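PDB 5VN6: taurine dioxygenase from Burkholderia ambifaria, which probably catalyses the iron-dependent oxygenation of taurine. Local coordinates for residues T133-M138 / S255-D260. Sequence-based numbering, arbitrary orientation.
Sequences TMWANM and SVAIWD
Trp135 and Trp259 meet between two strands of different sheets, their CA atoms 8.8 Å apart, a spacing too wide for backbone pairing and spanned by side chains. Strand 133-137 is the middle of a three-stranded antiparallel sheet and strand 256-260 belongs to the larger mixed sheet; all three touching residues are buried, consistent with the interior of the double-stranded beta-helix (jelly-roll) core expected of this cupin-clan family. The indoles form a T-shaped (edge-to-face) pair: the five-membered rings have centroids 4.5 Å apart and planes at 60°. Trp135 supplies the edge, with NE1 3.2 Å from CG of Trp259 and displaced toward the rim of that ring's face. CB of Trp135 already points toward strand 256-260, and with its CG anti to the carbonyl carbon (chi1 -73°) the indole continues across the gap. Farther along, CZ2 of Trp135 lies 3.5 Å from CE3 of Trp259. Within its own strand, CG2 of Thr133 sits 3.4 Å above the plane of the Trp135 ring, offset toward its rim, while Phe51 adds an edge-to-face neighbour. Trp259 also meets the ring of His266, a ligand of the bound magnesium ion, linking this contact to the metal site. At the six-membered end of Trp135, CH2 rests 3.8 Å from the CB methyl of Ala257.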
loop_
_atom_site.group_PDB
_atom_site.type_symbol
_atom_site.label_atom_id
_atom_site.label_comp_id
_atom_site.label_asym_id
_atom_site.label_seq_id
_atom_site.Cartn_x
_atom_site.Cartn_y
_atom_site.Cartn_z
ATOM N N THR A 133 -9.704 -2.653 -3.425
ATOM C CA THR A 133 -9.116 -1.798 -4.451
ATOM C C THR A 133 -8.472 -0.608 -3.754
ATOM O O THR A 133 -9.005 -0.094 -2.763
ATOM C CB THR A 133 -10.171 -1.326 -5.483
ATOM O OG1 THR A 133 -10.856 -2.469 -6.013
ATOM C CG2 THR A 133 -9.521 -0.551 -6.638
ATOM N N MET A 134 -7.311 -0.194 -4.249
ATOM C CA MET A 134 -6.602 0.949 -3.696
ATOM C C MET A 134 -6.469 2.024 -4.748
ATOM O O MET A 134 -6.411 1.726 -5.942
ATOM C CB MET A 134 -5.200 0.567 -3.197
ATOM C CG MET A 134 -5.204 -0.622 -2.250
ATOM S SD MET A 134 -3.531 -1.034 -1.738
ATOM C CE MET A 134 -3.081 0.473 -0.887
ATOM N N TRP A 135 -6.432 3.278 -4.294
ATOM C CA TRP A 135 -6.140 4.423 -5.140
ATOM C C TRP A 135 -4.999 5.224 -4.532
ATOM O O TRP A 135 -4.813 5.236 -3.314
ATOM C CB TRP A 135 -7.373 5.362 -5.327
ATOM C CG TRP A 135 -8.448 4.838 -6.211
ATOM C CD1 TRP A 135 -8.690 5.203 -7.496
ATOM C CD2 TRP A 135 -9.459 3.870 -5.868
ATOM N NE1 TRP A 135 -9.780 4.523 -7.984
ATOM C CE2 TRP A 135 -10.268 3.696 -7.006
ATOM C CE3 TRP A 135 -9.746 3.132 -4.713
ATOM C CZ2 TRP A 135 -11.355 2.814 -7.030
ATOM C CZ3 TRP A 135 -10.813 2.254 -4.733
ATOM C CH2 TRP A 135 -11.609 2.103 -5.883
ATOM N N ALA A 136 -4.255 5.931 -5.393
ATOM C CA ALA A 136 -3.165 6.795 -4.971
ATOM C C ALA A 136 -3.357 8.180 -5.588
ATOM O O ALA A 136 -3.812 8.306 -6.730
ATOM C CB ALA A 136 -1.799 6.215 -5.374
ATOM N N ASN A 137 -3.035 9.212 -4.817
ATOM C CA ASN A 137 -3.206 10.607 -5.223
ATOM C C ASN A 137 -1.930 11.040 -5.943
ATOM O O ASN A 137 -0.909 11.310 -5.312
ATOM C CB ASN A 137 -3.503 11.465 -3.995
ATOM C CG ASN A 137 -3.693 12.937 -4.317
ATOM O OD1 ASN A 137 -3.218 13.446 -5.334
ATOM N ND2 ASN A 137 -4.388 13.638 -3.432
ATOM N N MET A 138 -1.968 11.093 -7.273
ATOM C CA MET A 138 -0.758 11.483 -7.994
ATOM C C MET A 138 -0.584 12.996 -8.092
ATOM O O MET A 138 0.431 13.451 -8.631
ATOM C CB MET A 138 -0.750 10.848 -9.392
ATOM C CG MET A 138 -0.891 9.332 -9.351
ATOM S SD MET A 138 0.216 8.495 -8.162
ATOM C CE MET A 138 1.807 8.858 -8.936
ATOM N N SER A 255 -21.829 -1.733 -3.408
ATOM C CA SER A 255 -20.911 -0.632 -3.162
ATOM C C SER A 255 -20.458 -0.045 -4.498
ATOM O O SER A 255 -20.378 -0.746 -5.513
ATOM C CB SER A 255 -19.695 -1.109 -2.359
ATOM O OG SER A 255 -20.018 -1.349 -0.995
ATOM N N VAL A 256 -20.164 1.256 -4.493
ATOM C CA VAL A 256 -19.822 1.994 -5.703
ATOM C C VAL A 256 -18.586 2.839 -5.428
ATOM O O VAL A 256 -18.445 3.415 -4.339
ATOM C CB VAL A 256 -21.014 2.866 -6.182
ATOM C CG1 VAL A 256 -20.615 3.797 -7.329
ATOM C CG2 VAL A 256 -22.174 1.987 -6.614
ATOM N N ALA A 257 -17.667 2.869 -6.398
ATOM C CA ALA A 257 -16.533 3.788 -6.420
ATOM C C ALA A 257 -16.660 4.685 -7.643
ATOM O O ALA A 257 -16.960 4.205 -8.742
ATOM C CB ALA A 257 -15.188 3.059 -6.473
ATOM N N ILE A 258 -16.446 5.984 -7.447
ATOM C CA ILE A 258 -16.349 6.954 -8.533
ATOM C C ILE A 258 -14.974 7.590 -8.425
ATOM O O ILE A 258 -14.640 8.145 -7.373
ATOM C CB ILE A 258 -17.429 8.051 -8.430
ATOM C CG1 ILE A 258 -18.819 7.471 -8.144
ATOM C CG2 ILE A 258 -17.403 8.941 -9.676
ATOM C CD1 ILE A 258 -19.791 8.486 -7.525
ATOM N N TRP A 259 -14.184 7.547 -9.502
ATOM C CA TRP A 259 -12.857 8.144 -9.394
ATOM C C TRP A 259 -12.457 8.942 -10.627
ATOM O O TRP A 259 -12.899 8.677 -11.756
ATOM C CB TRP A 259 -11.766 7.104 -9.082
ATOM C CG TRP A 259 -11.409 6.128 -10.170
ATOM C CD1 TRP A 259 -10.407 6.249 -11.099
ATOM C CD2 TRP A 259 -12.001 4.837 -10.379
ATOM N NE1 TRP A 259 -10.370 5.120 -11.900
ATOM C CE2 TRP A 259 -11.328 4.238 -11.470
ATOM C CE3 TRP A 259 -13.044 4.136 -9.754
ATOM C CZ2 TRP A 259 -11.665 2.964 -11.950
ATOM C CZ3 TRP A 259 -13.373 2.871 -10.225
ATOM C CH2 TRP A 259 -12.685 2.300 -11.319
ATOM N N ASP A 260 -11.594 9.928 -10.364
ATOM C CA ASP A 260 -11.026 10.817 -11.370
ATOM C C ASP A 260 -9.727 10.178 -11.843
ATOM O O ASP A 260 -8.702 10.260 -11.173
ATOM C CB ASP A 260 -10.825 12.216 -10.788
ATOM C CG ASP A 260 -10.144 13.202 -11.770
ATOM O OD1 ASP A 260 -9.649 12.804 -12.847
ATOM O OD2 ASP A 260 -10.125 14.408 -11.459
#